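Local coordinates for ectonucleotide pyrophosphatase/phosphodiesterase family member 5 (Mus musculus, PDB 5VEO), which probably hydrolyses phosphodiester or pyrophosphate bonds of nucleotide substrates at a zinc-dependent active site, studied here as an inactive variant with bound adenosine monophosphate, at residues K15-S20 / E158-K163; F24-L29 / V47-N52; N61-V66 / K101-A106; I111-Q114 / A119-A122. The protein carries 1 engineered substitution. All blocks are in the same frame, centred on the assembly; numbering follows the deposited sequence.

Contact 1: K15-S20 / E158-K163; sequences KVLVVS and EWFTAK
A buried, mainly apolar contact joins the last helical turn of 149-160 to the start of strand 16-21, with the ring of Phe160 as the wedge between them. Its far edge points at the strand backbone: Phe160 CZ lies 3.5 Å from Val16 O, and the oxygen sits close to the ring plane, so the slightly positive ring C-H groups rather than the electron-rich face meet the carbonyl. Leu17 CB approaches the ring obliquely, 4.0 Å from Phe160 CE2. Leucine suits this buried place because it is wholly apolar; its CG, anti to the backbone N (chi1 173°), carries the branched end on to Leu219 of the neighbouring strand while CB stays against the ring. The methylenes of Lys15 run past the ring in the opposite sense, also obliquely, with Lys15 CD 4.0 Å from Phe160 CD1. The lysine chain then bends, and its NZ is hydrogen-bonded to Asn216. In this alkaline phosphatase-like alpha/beta fold, strand 16-21 lies between the parallel strands 168-173 and 218-222, and helix 149-160 belongs to the crossover leading from strand 139-140 into 168-173. The side chain of Val16 points away from Phe160 and packs on Leu363 and Leu366 of helix 359-366. Just beyond the phenylalanine, Thr161 abandons helical geometry, and its OG1 is hydrogen-bonded to Ile157 O.

Contact 2: F24-L29 / V47-N52; sequences FRWDYL and VNQVTN. With EDO (1,2-ethanediol), chain K.
The amide nitrogen of Gln49 is shared between a ring and a carbonyl: it stands over the centre of one face of Trp26 and also makes a weak bond to Asn48 O. Gln49 NE2 lies 3.1 Å from Trp26 CD2, with the amide turned 83° to the indole plane, so that a partly positive NH2 group meets the pi cloud nitrogen first. A bend at chi2 (-66°) folds the glutamine over to reach the ring, while its OE1 is hydrogen-bonded to His335. Asn48 O approaches the indole obliquely, 3.6 Å from Trp26 CE3. Beneath the opposite face sits Asp27 CB, making a sandwich that a broad, flat side chain is well suited to fill. Strand 45-51 lies between strands 338-341 and 349-355 near one end of the central sheet, whereas 24-29 is the loop that follows strand 16-21 and the zinc ligand Asp22. Within that loop Arg25 grips the carboxylate side-on: Arg25 NE to Asp27 OD2 is 2.7 Å and nearly straight (170°), and Arg25 NH2 reaches Asp27 OD1 at 3.1 Å. This salt bridge probably helps to fix the aspartate whose CB backs the indole. Further along, Asn52 ND2 is hydrogen-bonded to the backbone oxygen of Asp224, a zinc ligand. An ethanediol, probably from the crystallisation liquor, bonds through its O1 to Thr51 O at 3.0 Å.

Contact 3: N61-V66 / K101-A106; sequences NHYTLV and KFWEEA
Helix 58-67, which starts at the engineered Ala58 of this inactive variant, sends Tyr63 across to the loop 101-106, where the tyrosine meets Trp103 and Ala106. The two aromatic side chains form a T-shaped pair: the CE3-CZ3 edge of the tryptophan points at one face of Tyr63, with six-membered ring centroids 4.9 Å apart and planes at 89°. Tyr63 CG lies anti to the backbone N (chi1 -151°), which carries the phenol away from the helix to the loop. There its hydroxyl donates to Trp103 O over 2.7 Å, coming in 20° off the carbonyl plane. That same carbonyl opens a type I beta turn, Trp103 to Ala106, so one phenol holds both the ring and the turn. The contact lies near the nucleotide site: the Trp103 side chain is about 7 Å from a bound adenosine monophosphate, while its NE1 is hydrogen-bonded to Ile97 O. A leucine in place of Tyr63 would probably leave the tryptophan edge without a flat partner and Trp103 O without its hydroxyl donor. The turn brings Ala106 CB to 4.0 Å from Tyr63 CE2; a methyl group is small enough to fit beside the ring.

Contact 4: I111-Q114 / A119-A122; sequences ITNQ and ASGA
Across the contact two hydrogen bonds meet at Ser120 OG, one received from Asn113 and one given to Gln114. Asn113 ND2 donates over 3.1 Å to Ser120 OG, almost straight at 169° and close to the plane of its own amide. In turn Ser120 OG donates to Gln114 OE1 over 2.8 Å, rising 27° out of that carbonyl plane. Serine suits the place because its hydroxyl can accept and donate at once on a short stem. Asn113 CG is anti to the backbone N (chi1 -170°), which sets its amide toward the strand, where the ND2 also bonds to Asn167 OD1. These bonds tie helix 109-115 to strand 120-123, the next strand in the chain, which lies between strands 139-140 and 168-173 of the central sheet. The amide of Gln114 extends the link, its NE2 bonding to Phe136 O and its OE1 also to Thr138 N. With a leucine here, the Ser120 hydroxyl would probably lose its close acceptor and Thr138 N its side-chain oxygen. Carbon-to-carbon packing is slight: Gln114 CG passes 4.3 Å from Ala119 CA.

Overall arrangement
Contacts 1, 3 and 4 are buried, whereas contact 2 lies at the surface. Contacts 1, 2 and 4 all reach the central mixed sheet, but by different means: a phenyl wedge at contact 1, an amide over an indole at contact 2, and a serine-centred polar network at contact 4. Contact 3 adds an aromatic pair near the nucleotide. Contacts 1 and 4, with centres about 11 Å apart, touch where Trp159 packs on Gly121 and Ala122. Ser20 at the end of 15-20 probably bonds to His62 of contact 3, and Asn52 of contact 2 packs on Asn61, so helix 58-67 meets both 15-20 and 47-52.

Contact 1: K15-S20 / E158-K163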
loop_
_atom_site.group_PDB
_atom_site.type_symbol
_atom_site.label_atom_id
_atom_site.label_comp_id
_atom_site.label_asym_id
_atom_site.label_seq_id
_atom_site.Cartn_x
_atom_site.Cartn_y
_atom_site.Cartn_z
ATOM N N LYS A 15 -0.413 21.701 7.410
ATOM C CA LYS A 15 -1.279 20.945 6.526
ATOM C C LYS A 15 -0.432 19.899 5.835
ATOM O O LYS A 15 0.763 20.114 5.619
ATOM C CB LYS A 15 -1.884 21.818 5.495
ATOM C CG LYS A 15 -2.745 22.910 6.130
ATOM C CD LYS A 15 -3.540 23.597 5.078
ATOM C CE LYS A 15 -2.667 24.377 4.112
ATOM N NZ LYS A 15 -2.627 25.835 4.426
ATOM N N VAL A 16 -1.073 18.799 5.458
ATOM C CA VAL A 16 -0.366 17.685 4.822
ATOM C C VAL A 16 -1.229 17.117 3.702
ATOM O O VAL A 16 -2.435 16.894 3.882
ATOM C CB VAL A 16 -0.035 16.579 5.839
ATOM C CG1 VAL A 16 0.696 15.417 5.111
ATOM C CG2 VAL A 16 0.808 17.083 6.994
ATOM N N LEU A 17 -0.599 16.872 2.551
ATOM C CA LEU A 17 -1.192 16.133 1.442
ATOM C C LEU A 17 -0.331 14.902 1.199
ATOM O O LEU A 17 0.847 15.051 0.884
ATOM C CB LEU A 17 -1.242 16.992 0.180
ATOM C CG LEU A 17 -1.688 16.299 -1.097
ATOM C CD1 LEU A 17 -3.035 15.558 -0.917
ATOM C CD2 LEU A 17 -1.752 17.262 -2.242
ATOM N N VAL A 18 -0.913 13.715 1.377
ATOM C CA VAL A 18 -0.237 12.447 1.099
ATOM C C VAL A 18 -0.729 11.955 -0.247
ATOM O O VAL A 18 -1.944 11.789 -0.463
ATOM C CB VAL A 18 -0.501 11.401 2.191
ATOM C CG1 VAL A 18 0.247 10.075 1.877
ATOM C CG2 VAL A 18 -0.116 11.929 3.555
ATOM N N VAL A 19 0.212 11.708 -1.151
ATOM C CA VAL A 19 -0.076 11.193 -2.476
ATOM C C VAL A 19 0.503 9.798 -2.576
ATOM O O VAL A 19 1.685 9.606 -2.276
ATOM C CB VAL A 19 0.519 12.084 -3.573
ATOM C CG1 VAL A 19 0.172 11.521 -4.935
ATOM C CG2 VAL A 19 0.025 13.503 -3.411
ATOM N N SER A 20 -0.309 8.836 -3.035
ATOM C CA SER A 20 0.174 7.491 -3.357
ATOM C C SER A 20 -0.003 7.254 -4.851
ATOM O O SER A 20 -1.134 7.256 -5.359
ATOM C CB SER A 20 -0.553 6.400 -2.577
ATOM O OG SER A 20 -0.108 5.139 -3.013
ATOM N N GLU A 158 -9.701 22.072 -4.101
ATOM C CA GLU A 158 -10.956 22.660 -3.614
ATOM C C GLU A 158 -11.109 22.468 -2.112
ATOM O O GLU A 158 -11.482 23.397 -1.385
ATOM C CB GLU A 158 -12.133 22.026 -4.336
ATOM C CG GLU A 158 -12.240 22.458 -5.764
ATOM C CD GLU A 158 -13.177 21.586 -6.575
ATOM O OE1 GLU A 158 -13.929 20.769 -5.979
ATOM O OE2 GLU A 158 -13.153 21.716 -7.819
ATOM N N TRP A 159 -10.810 21.268 -1.618
ATOM C CA TRP A 159 -10.987 20.998 -0.200
ATOM C C TRP A 159 -9.986 21.765 0.662
ATOM O O TRP A 159 -10.338 22.217 1.763
ATOM C CB TRP A 159 -10.902 19.492 0.050
ATOM C CG TRP A 159 -11.999 18.725 -0.627
ATOM C CD1 TRP A 159 -13.243 19.180 -0.991
ATOM C CD2 TRP A 159 -11.939 17.361 -1.034
ATOM N NE1 TRP A 159 -13.961 18.166 -1.578
ATOM C CE2 TRP A 159 -13.168 17.045 -1.638
ATOM C CE3 TRP A 159 -10.952 16.378 -0.952
ATOM C CZ2 TRP A 159 -13.448 15.766 -2.126
ATOM C CZ3 TRP A 159 -11.219 15.127 -1.451
ATOM C CH2 TRP A 159 -12.459 14.827 -2.030
ATOM N N PHE A 160 -8.733 21.917 0.196
ATOM C CA PHE A 160 -7.752 22.676 0.963
ATOM C C PHE A 160 -8.099 24.166 1.034
ATOM O O PHE A 160 -7.567 24.872 1.904
ATOM C CB PHE A 160 -6.353 22.542 0.363
ATOM C CG PHE A 160 -5.569 21.367 0.891
ATOM C CD1 PHE A 160 -5.162 21.327 2.213
ATOM C CD2 PHE A 160 -5.226 20.319 0.062
ATOM C CE1 PHE A 160 -4.432 20.260 2.703
ATOM C CE2 PHE A 160 -4.493 19.233 0.554
ATOM C CZ PHE A 160 -4.115 19.204 1.867
ATOM N N THR A 161 -8.953 24.642 0.128
ATOM C CA THR A 161 -9.295 26.063 0.040
ATOM C C THR A 161 -10.782 26.310 0.270
ATOM O O THR A 161 -11.281 27.419 0.000
ATOM C CB THR A 161 -8.884 26.622 -1.316
ATOM O OG1 THR A 161 -9.596 25.924 -2.353
ATOM C CG2 THR A 161 -7.358 26.490 -1.497
ATOM N N ALA A 162 -11.483 25.315 0.797
ATOM C CA ALA A 162 -12.924 25.403 0.980
ATOM C C ALA A 162 -13.279 26.375 2.102
ATOM O O ALA A 162 -12.458 26.753 2.937
ATOM C CB ALA A 162 -13.505 24.023 1.295
ATOM N N LYS A 163 -14.556 26.755 2.123
ATOM C CA LYS A 163 -15.071 27.521 3.244
ATOM C C LYS A 163 -14.743 26.836 4.565
ATOM O O LYS A 163 -14.349 27.492 5.534
ATOM C CB LYS A 163 -16.581 27.712 3.051
ATOM C CG LYS A 163 -17.197 28.627 4.042
ATOM C CD LYS A 163 -18.692 28.811 3.793
ATOM C CE LYS A 163 -19.463 27.548 4.010
ATOM N NZ LYS A 163 -20.940 27.830 4.003
#

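Contact 2: F24-L29 / V47-N52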
loop_
_atom_site.group_PDB
_atom_site.type_symbol
_atom_site.label_atom_id
_atom_site.label_comp_id
_atom_site.label_asym_id
_atom_site.label_seq_id
_atom_site.Cartn_x
_atom_site.Cartn_y
_atom_site.Cartn_z
ATOM N N PHE A 24 4.805 2.368 -7.229
ATOM C CA PHE A 24 5.933 3.172 -7.694
ATOM C C PHE A 24 7.169 2.688 -6.943
ATOM O O PHE A 24 7.480 3.125 -5.828
ATOM C CB PHE A 24 5.674 4.662 -7.500
ATOM C CG PHE A 24 6.544 5.543 -8.360
ATOM C CD1 PHE A 24 7.924 5.612 -8.162
ATOM C CD2 PHE A 24 5.991 6.279 -9.398
ATOM C CE1 PHE A 24 8.717 6.424 -8.971
ATOM C CE2 PHE A 24 6.785 7.104 -10.198
ATOM C CZ PHE A 24 8.151 7.173 -9.978
ATOM N N ARG A 25 7.855 1.729 -7.554
ATOM C CA ARG A 25 9.084 1.181 -7.000
ATOM C C ARG A 25 10.121 2.294 -6.843
ATOM O O ARG A 25 10.239 3.181 -7.692
ATOM C CB ARG A 25 9.600 0.080 -7.937
ATOM C CG ARG A 25 10.654 -0.813 -7.357
ATOM C CD ARG A 25 10.903 -1.996 -8.266
ATOM N NE ARG A 25 11.908 -1.698 -9.244
ATOM C CZ ARG A 25 12.303 -2.542 -10.192
ATOM N NH1 ARG A 25 11.745 -3.751 -10.316
ATOM N NH2 ARG A 25 13.284 -2.169 -11.016
ATOM N N TRP A 26 10.925 2.178 -5.779
ATOM C CA TRP A 26 11.838 3.240 -5.350
ATOM C C TRP A 26 12.807 3.671 -6.460
ATOM O O TRP A 26 13.145 4.860 -6.570
ATOM C CB TRP A 26 12.608 2.776 -4.101
ATOM C CG TRP A 26 13.533 1.655 -4.398
ATOM C CD1 TRP A 26 13.219 0.341 -4.575
ATOM C CD2 TRP A 26 14.938 1.771 -4.620
ATOM N NE1 TRP A 26 14.360 -0.376 -4.905
ATOM C CE2 TRP A 26 15.423 0.489 -4.934
ATOM C CE3 TRP A 26 15.835 2.844 -4.578
ATOM C CZ2 TRP A 26 16.768 0.248 -5.203
ATOM C CZ3 TRP A 26 17.178 2.598 -4.846
ATOM C CH2 TRP A 26 17.622 1.306 -5.145
ATOM N N ASP A 27 13.256 2.736 -7.289
ATOM C CA ASP A 27 14.251 3.049 -8.315
ATOM C C ASP A 27 13.641 3.434 -9.662
ATOM O O ASP A 27 14.390 3.716 -10.606
ATOM C CB ASP A 27 15.207 1.874 -8.488
ATOM C CG ASP A 27 14.517 0.634 -9.010
ATOM O OD1 ASP A 27 15.211 -0.288 -9.498
ATOM O OD2 ASP A 27 13.277 0.585 -8.977
ATOM N N TYR A 28 12.310 3.528 -9.760
ATOM C CA TYR A 28 11.693 3.992 -10.999
ATOM C C TYR A 28 12.112 5.415 -11.346
ATOM O O TYR A 28 12.069 5.790 -12.519
ATOM C CB TYR A 28 10.174 3.920 -10.889
ATOM C CG TYR A 28 9.503 2.568 -11.093
ATOM C CD1 TYR A 28 8.135 2.462 -10.960
ATOM C CD2 TYR A 28 10.198 1.429 -11.465
ATOM C CE1 TYR A 28 7.468 1.273 -11.167
ATOM C CE2 TYR A 28 9.524 0.212 -11.669
ATOM C CZ TYR A 28 8.158 0.153 -11.522
ATOM O OH TYR A 28 7.484 -1.023 -11.734
ATOM N N LEU A 29 12.491 6.219 -10.333
ATOM C CA LEU A 29 12.991 7.585 -10.526
ATOM C C LEU A 29 14.095 7.654 -11.555
ATOM O O LEU A 29 14.325 8.712 -12.156
ATOM C CB LEU A 29 13.552 8.135 -9.207
ATOM C CG LEU A 29 12.569 8.262 -8.053
ATOM C CD1 LEU A 29 13.309 8.761 -6.816
ATOM C CD2 LEU A 29 11.443 9.205 -8.437
ATOM N N VAL A 47 13.908 9.550 0.790
ATOM C CA VAL A 47 14.373 8.391 1.546
ATOM C C VAL A 47 14.637 7.266 0.551
ATOM O O VAL A 47 13.731 6.861 -0.179
ATOM C CB VAL A 47 13.358 7.957 2.614
ATOM C CG1 VAL A 47 13.846 6.696 3.321
ATOM C CG2 VAL A 47 13.134 9.091 3.644
ATOM N N ASN A 48 15.871 6.737 0.535
ATOM C CA ASN A 48 16.213 5.711 -0.453
ATOM C C ASN A 48 15.416 4.420 -0.270
ATOM O O ASN A 48 14.901 3.857 -1.248
ATOM C CB ASN A 48 17.705 5.380 -0.386
ATOM C CG ASN A 48 18.567 6.401 -1.072
ATOM O OD1 ASN A 48 18.116 7.150 -1.941
ATOM N ND2 ASN A 48 19.863 6.384 -0.734
ATOM N N GLN A 49 15.393 3.876 0.953
ATOM C CA GLN A 49 14.891 2.522 1.213
ATOM C C GLN A 49 13.830 2.563 2.305
ATOM O O GLN A 49 14.142 2.642 3.495
ATOM C CB GLN A 49 16.020 1.570 1.592
ATOM C CG GLN A 49 16.854 1.173 0.394
ATOM C CD GLN A 49 16.075 0.335 -0.634
ATOM O OE1 GLN A 49 15.668 -0.789 -0.363
ATOM N NE2 GLN A 49 15.846 0.899 -1.796
ATOM N N VAL A 50 12.586 2.451 1.859
ATOM C CA VAL A 50 11.407 2.391 2.716
ATOM C C VAL A 50 11.018 0.942 2.859
ATOM O O VAL A 50 10.620 0.297 1.876
ATOM C CB VAL A 50 10.241 3.174 2.113
ATOM C CG1 VAL A 50 8.973 3.034 3.001
ATOM C CG2 VAL A 50 10.639 4.614 1.863
ATOM N N THR A 51 11.141 0.417 4.062
ATOM C CA THR A 51 10.639 -0.921 4.325
ATOM C C THR A 51 9.151 -0.820 4.604
ATOM O O THR A 51 8.735 -0.262 5.634
ATOM C CB THR A 51 11.364 -1.567 5.497
ATOM O OG1 THR A 51 12.741 -1.692 5.176
ATOM C CG2 THR A 51 10.798 -2.931 5.756
ATOM N N ASN A 52 8.357 -1.338 3.677
ATOM C CA ASN A 52 6.906 -1.356 3.794
ATOM C C ASN A 52 6.508 -2.620 4.556
ATOM O O ASN A 52 7.332 -3.194 5.279
ATOM C CB ASN A 52 6.277 -1.199 2.398
ATOM C CG ASN A 52 6.747 -2.260 1.384
ATOM O OD1 ASN A 52 7.775 -2.935 1.567
ATOM N ND2 ASN A 52 6.000 -2.380 0.277
HETATM C C1 EDO K . 7.933 -2.145 8.263
HETATM O O1 EDO K . 7.322 -0.830 8.168
HETATM C C2 EDO K . 8.846 -2.333 9.489
HETATM O O2 EDO K . 9.426 -3.670 9.501
#

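Contact 3: N61-V66 / K101-A106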
loop_
_atom_site.group_PDB
_atom_site.type_symbol
_atom_site.label_atom_id
_atom_site.label_comp_id
_atom_site.label_asym_id
_atom_site.label_seq_id
_atom_site.Cartn_x
_atom_site.Cartn_y
_atom_site.Cartn_z
ATOM N N ASN A 61 -0.849 -2.112 2.859
ATOM C CA ASN A 61 0.150 -1.053 2.968
ATOM C C ASN A 61 -0.452 0.336 3.074
ATOM O O ASN A 61 0.064 1.163 3.830
ATOM C CB ASN A 61 1.146 -1.173 1.827
ATOM C CG ASN A 61 2.228 -2.115 2.213
ATOM O OD1 ASN A 61 3.179 -1.716 2.884
ATOM N ND2 ASN A 61 2.036 -3.399 1.921
ATOM N N HIS A 62 -1.566 0.605 2.391
ATOM C CA HIS A 62 -2.190 1.908 2.563
ATOM C C HIS A 62 -2.780 2.038 3.965
ATOM O O HIS A 62 -2.707 3.112 4.571
ATOM C CB HIS A 62 -3.258 2.160 1.500
ATOM C CG HIS A 62 -2.723 2.459 0.124
ATOM N ND1 HIS A 62 -2.518 1.480 -0.816
ATOM C CD2 HIS A 62 -2.380 3.631 -0.474
ATOM C CE1 HIS A 62 -2.074 2.027 -1.938
ATOM N NE2 HIS A 62 -1.981 3.333 -1.756
ATOM N N TYR A 63 -3.325 0.949 4.526
ATOM C CA TYR A 63 -3.871 1.085 5.877
ATOM C C TYR A 63 -2.752 1.256 6.905
ATOM O O TYR A 63 -2.923 1.990 7.890
ATOM C CB TYR A 63 -4.773 -0.093 6.225
ATOM C CG TYR A 63 -5.901 0.240 7.225
ATOM C CD1 TYR A 63 -6.620 1.428 7.132
ATOM C CD2 TYR A 63 -6.270 -0.668 8.212
ATOM C CE1 TYR A 63 -7.654 1.710 8.006
ATOM C CE2 TYR A 63 -7.313 -0.387 9.098
ATOM C CZ TYR A 63 -7.991 0.810 8.986
ATOM O OH TYR A 63 -9.052 1.128 9.825
ATOM N N THR A 64 -1.587 0.640 6.671
ATOM C CA THR A 64 -0.432 0.914 7.521
ATOM C C THR A 64 -0.060 2.395 7.492
ATOM O O THR A 64 0.287 2.976 8.525
ATOM C CB THR A 64 0.752 0.041 7.093
ATOM O OG1 THR A 64 0.496 -1.300 7.514
ATOM C CG2 THR A 64 2.072 0.516 7.720
ATOM N N LEU A 65 -0.123 3.026 6.328
ATOM C CA LEU A 65 0.284 4.421 6.248
ATOM C C LEU A 65 -0.591 5.311 7.112
ATOM O O LEU A 65 -0.121 6.342 7.598
ATOM C CB LEU A 65 0.250 4.899 4.799
ATOM C CG LEU A 65 1.286 4.280 3.848
ATOM C CD1 LEU A 65 1.211 4.925 2.471
ATOM C CD2 LEU A 65 2.703 4.355 4.391
ATOM N N VAL A 66 -1.856 4.941 7.313
ATOM C CA VAL A 66 -2.796 5.796 8.041
ATOM C C VAL A 66 -3.103 5.269 9.443
ATOM O O VAL A 66 -3.931 5.868 10.156
ATOM C CB VAL A 66 -4.089 6.037 7.239
ATOM C CG1 VAL A 66 -3.761 6.732 5.927
ATOM C CG2 VAL A 66 -4.889 4.741 6.981
ATOM N N LYS A 101 -16.547 -4.050 9.428
ATOM C CA LYS A 101 -15.864 -4.882 10.413
ATOM C C LYS A 101 -14.472 -5.308 9.957
ATOM O O LYS A 101 -13.624 -5.630 10.801
ATOM C CB LYS A 101 -16.718 -6.102 10.735
ATOM C CG LYS A 101 -17.968 -5.759 11.558
ATOM C CD LYS A 101 -18.045 -6.620 12.819
ATOM C CE LYS A 101 -18.955 -6.030 13.910
ATOM N NZ LYS A 101 -18.171 -5.674 15.141
ATOM N N PHE A 102 -14.200 -5.317 8.653
ATOM C CA PHE A 102 -12.847 -5.639 8.216
ATOM C C PHE A 102 -11.843 -4.551 8.557
ATOM O O PHE A 102 -10.645 -4.829 8.555
ATOM C CB PHE A 102 -12.825 -5.929 6.715
ATOM C CG PHE A 102 -13.165 -7.346 6.402
ATOM C CD1 PHE A 102 -12.219 -8.345 6.569
ATOM C CD2 PHE A 102 -14.435 -7.694 6.002
ATOM C CE1 PHE A 102 -12.530 -9.668 6.304
ATOM C CE2 PHE A 102 -14.762 -9.014 5.750
ATOM C CZ PHE A 102 -13.817 -10.001 5.909
ATOM N N TRP A 103 -12.304 -3.335 8.839
ATOM C CA TRP A 103 -11.465 -2.163 9.068
ATOM C C TRP A 103 -11.342 -1.769 10.535
ATOM O O TRP A 103 -10.449 -0.988 10.887
ATOM C CB TRP A 103 -12.047 -0.972 8.286
ATOM C CG TRP A 103 -12.094 -1.229 6.819
ATOM C CD1 TRP A 103 -13.074 -1.880 6.121
ATOM C CD2 TRP A 103 -11.095 -0.868 5.867
ATOM N NE1 TRP A 103 -12.745 -1.939 4.782
ATOM C CE2 TRP A 103 -11.526 -1.332 4.605
ATOM C CE3 TRP A 103 -9.871 -0.206 5.961
ATOM C CZ2 TRP A 103 -10.785 -1.124 3.452
ATOM C CZ3 TRP A 103 -9.133 -0.012 4.817
ATOM C CH2 TRP A 103 -9.586 -0.468 3.582
ATOM N N GLU A 104 -12.229 -2.253 11.390
ATOM C CA GLU A 104 -12.415 -1.647 12.696
ATOM C C GLU A 104 -11.496 -2.215 13.780
ATOM O O GLU A 104 -11.654 -1.863 14.955
ATOM C CB GLU A 104 -13.892 -1.763 13.076
ATOM C CG GLU A 104 -14.702 -0.773 12.250
ATOM C CD GLU A 104 -16.194 -0.879 12.414
ATOM O OE1 GLU A 104 -16.716 -1.969 12.758
ATOM O OE2 GLU A 104 -16.849 0.154 12.193
ATOM N N GLU A 105 -10.505 -3.038 13.425
ATOM C CA GLU A 105 -9.476 -3.370 14.405
ATOM C C GLU A 105 -8.493 -2.228 14.607
ATOM O O GLU A 105 -7.669 -2.292 15.526
ATOM C CB GLU A 105 -8.758 -4.663 13.997
ATOM C CG GLU A 105 -9.766 -5.786 13.870
ATOM C CD GLU A 105 -9.215 -7.120 13.447
ATOM O OE1 GLU A 105 -10.024 -8.073 13.403
ATOM O OE2 GLU A 105 -8.010 -7.241 13.178
ATOM N N ALA A 106 -8.578 -1.180 13.790
ATOM C CA ALA A 106 -7.748 0.005 13.932
ATOM C C ALA A 106 -8.604 1.223 13.629
ATOM O O ALA A 106 -9.782 1.108 13.271
ATOM C CB ALA A 106 -6.528 -0.043 13.005
#

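Contact 4: I111-Q114 / A119-A122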
loop_
_atom_site.group_PDB
_atom_site.type_symbol
_atom_site.label_atom_id
_atom_site.label_comp_id
_atom_site.label_asym_id
_atom_site.label_seq_id
_atom_site.Cartn_x
_atom_site.Cartn_y
_atom_site.Cartn_z
ATOM N N ILE A 111 -9.936 9.887 11.069
ATOM C CA ILE A 111 -10.887 9.918 12.180
ATOM C C ILE A 111 -10.279 10.639 13.373
ATOM O O ILE A 111 -10.921 11.495 13.989
ATOM C CB ILE A 111 -11.337 8.493 12.543
ATOM C CG1 ILE A 111 -12.112 7.918 11.363
ATOM C CG2 ILE A 111 -12.181 8.472 13.828
ATOM C CD1 ILE A 111 -12.643 6.529 11.592
ATOM N N THR A 112 -9.023 10.322 13.703
ATOM C CA THR A 112 -8.336 10.999 14.800
ATOM C C THR A 112 -8.233 12.496 14.539
ATOM O O THR A 112 -8.493 13.315 15.433
ATOM C CB THR A 112 -6.953 10.372 14.990
ATOM O OG1 THR A 112 -7.115 8.982 15.297
ATOM C CG2 THR A 112 -6.168 11.045 16.101
ATOM N N ASN A 113 -7.896 12.868 13.307
ATOM C CA ASN A 113 -7.829 14.266 12.904
ATOM C C ASN A 113 -9.164 14.970 13.119
ATOM O O ASN A 113 -9.206 16.113 13.590
ATOM C CB ASN A 113 -7.432 14.323 11.435
ATOM C CG ASN A 113 -7.104 15.709 10.960
ATOM O OD1 ASN A 113 -6.324 16.438 11.579
ATOM N ND2 ASN A 113 -7.660 16.066 9.816
ATOM N N GLN A 114 -10.256 14.310 12.743
ATOM C CA GLN A 114 -11.579 14.921 12.853
ATOM C C GLN A 114 -12.065 14.964 14.294
ATOM O O GLN A 114 -12.753 15.923 14.687
ATOM C CB GLN A 114 -12.527 14.165 11.925
ATOM C CG GLN A 114 -12.194 14.529 10.467
ATOM C CD GLN A 114 -12.588 13.497 9.421
ATOM O OE1 GLN A 114 -11.987 13.453 8.329
ATOM N NE2 GLN A 114 -13.625 12.708 9.709
ATOM N N ALA A 119 -10.669 18.849 9.549
ATOM C CA ALA A 119 -11.360 18.220 8.429
ATOM C C ALA A 119 -10.336 17.500 7.565
ATOM O O ALA A 119 -9.253 18.023 7.345
ATOM C CB ALA A 119 -12.104 19.252 7.574
ATOM N N SER A 120 -10.694 16.320 7.077
ATOM C CA SER A 120 -9.841 15.533 6.185
ATOM C C SER A 120 -10.535 15.375 4.845
ATOM O O SER A 120 -11.765 15.385 4.767
ATOM C CB SER A 120 -9.567 14.133 6.735
ATOM O OG SER A 120 -9.275 14.113 8.115
ATOM N N GLY A 121 -9.737 15.168 3.792
ATOM C CA GLY A 121 -10.270 14.924 2.470
ATOM C C GLY A 121 -9.542 13.788 1.782
ATOM O O GLY A 121 -8.332 13.650 1.957
ATOM N N ALA A 122 -10.264 12.986 1.014
ATOM C CA ALA A 122 -9.676 11.826 0.354
ATOM C C ALA A 122 -10.232 11.691 -1.049
ATOM O O ALA A 122 -11.454 11.706 -1.252
ATOM C CB ALA A 122 -9.944 10.550 1.139
#